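Side-chain contact in possible metal-dependent hydrolase (Veillonella parvula, PDB 3RPC), which is probably a zinc-dependent hydrolase of the metallo-beta-lactamase superfamily, whose substrate is not established: residues A[67-72]-A[153-158]. Sequence-based numbering, arbitrary orientation.
Sequences AVVVTH and VIFEAA. With ZN (zinc ion), chain E.
Where V69 meets V153 and F155, strands 67-69 and 152-156 belong to two different beta sheets; they run in roughly opposite directions, skewed, with V69 CA 8.8 Å from V153 CA and no hydrogen bond between 67-72 and 153-158. Extended backbone alternates its side chains, so V153 and F155 both point toward the sheet of strand 67-69 while I154 turns to the other side of its own. V69, beta-branched as suits a strand, divides its methyls: CG1 lies 4.0 Å from V153 CG2. With CG1 anti to the backbone N (chi1 172°), CG2 reaches the rim of F155, 4.2 Å from CZ, near the ring plane. V153 CG1 covers one face of this broad apolar ring, 3.6 Å above its plane and offset toward the rim; L125, L165 and F24 add to the layer. Such face-to-face sheets form the alpha-beta/beta-alpha sandwich of the metallo-beta-lactamase fold, with the metals at one end. There lies H72, the first histidine of the HxHxDH motif. H72 ND1 donates to T71 OG1 (3.0 Å, 156°), 4° out of the imidazole plane, fixing the ring's rotation while NE2 binds zinc at 2.2 Å. T71's hydroxyl also hydrogen-bonds D27; H74, H132, D168 and a water complete the zinc's coordination.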
# COMPACT_ATOMS: atom_id res chain seq x y z
N ALA A 67 12.83 19.47 11.87
CA ALA A 67 12.68 18.76 10.60
C ALA A 67 11.25 18.91 10.13
O ALA A 67 10.38 19.31 10.91
CB ALA A 67 13.03 17.29 10.76
N VAL A 68 11.02 18.62 8.86
CA VAL A 68 9.69 18.70 8.29
C VAL A 68 9.30 17.32 7.77
O VAL A 68 10.14 16.59 7.24
CB VAL A 68 9.65 19.72 7.14
CG1 VAL A 68 8.24 19.92 6.64
CG2 VAL A 68 10.22 21.06 7.59
N VAL A 69 8.04 16.96 7.95
CA VAL A 69 7.51 15.71 7.40
C VAL A 69 6.40 16.10 6.44
O VAL A 69 5.46 16.79 6.82
CB VAL A 69 6.92 14.80 8.50
CG1 VAL A 69 6.19 13.60 7.89
CG2 VAL A 69 8.03 14.34 9.43
N VAL A 70 6.52 15.67 5.19
CA VAL A 70 5.56 15.99 4.15
C VAL A 70 4.98 14.68 3.64
O VAL A 70 5.65 13.93 2.92
CB VAL A 70 6.24 16.77 3.01
CG1 VAL A 70 5.22 17.19 1.95
CG2 VAL A 70 6.95 18.01 3.57
N THR A 71 3.74 14.38 4.03
CA THR A 71 3.15 13.08 3.69
C THR A 71 2.83 12.95 2.21
O THR A 71 2.79 11.83 1.67
CB THR A 71 1.89 12.76 4.52
OG1 THR A 71 0.85 13.71 4.21
CG2 THR A 71 2.21 12.77 6.01
N HIS A 72 2.58 14.08 1.57
CA HIS A 72 2.32 14.17 0.13
C HIS A 72 2.26 15.64 -0.23
O HIS A 72 2.20 16.49 0.66
CB HIS A 72 1.05 13.41 -0.31
CG HIS A 72 -0.24 13.94 0.25
ND1 HIS A 72 -0.47 14.12 1.59
CD2 HIS A 72 -1.41 14.25 -0.37
CE1 HIS A 72 -1.72 14.53 1.78
NE2 HIS A 72 -2.30 14.63 0.60
N VAL A 153 2.76 8.07 8.82
CA VAL A 153 4.05 7.88 9.46
C VAL A 153 3.84 7.40 10.89
O VAL A 153 3.02 7.95 11.63
CB VAL A 153 4.87 9.19 9.49
CG1 VAL A 153 6.25 8.94 10.08
CG2 VAL A 153 4.98 9.77 8.08
N ILE A 154 4.57 6.36 11.26
CA ILE A 154 4.68 5.91 12.65
C ILE A 154 5.96 6.51 13.24
O ILE A 154 7.03 6.38 12.65
CB ILE A 154 4.71 4.37 12.72
CG1 ILE A 154 3.30 3.79 12.55
CG2 ILE A 154 5.33 3.90 14.03
CD1 ILE A 154 2.42 3.93 13.78
N PHE A 155 5.84 7.21 14.37
CA PHE A 155 7.01 7.74 15.08
C PHE A 155 7.23 6.92 16.35
O PHE A 155 6.32 6.80 17.18
CB PHE A 155 6.83 9.21 15.48
CG PHE A 155 6.56 10.16 14.34
CD1 PHE A 155 7.57 10.99 13.87
CD2 PHE A 155 5.30 10.25 13.77
CE1 PHE A 155 7.32 11.88 12.84
CE2 PHE A 155 5.05 11.14 12.74
CZ PHE A 155 6.06 11.96 12.26
N GLU A 156 8.42 6.34 16.50
CA GLU A 156 8.77 5.58 17.69
C GLU A 156 10.03 6.16 18.33
O GLU A 156 10.93 6.61 17.62
CB GLU A 156 9.03 4.12 17.34
CG GLU A 156 7.82 3.39 16.83
CD GLU A 156 8.14 1.99 16.35
OE1 GLU A 156 9.31 1.74 16.00
OE2 GLU A 156 7.23 1.14 16.35
N ALA A 157 10.10 6.13 19.65
CA ALA A 157 11.31 6.55 20.36
C ALA A 157 11.28 5.97 21.77
O ALA A 157 10.21 5.70 22.31
CB ALA A 157 11.42 8.07 20.40
N ALA A 158 12.46 5.79 22.37
CA ALA A 158 12.56 5.16 23.68
C ALA A 158 11.76 5.89 24.74
O ALA A 158 11.93 7.10 24.94
CB ALA A 158 14.02 5.05 24.10
ZN ZN E . -4.44 15.00 0.04
O HOH W 1 -5.20 16.82 0.40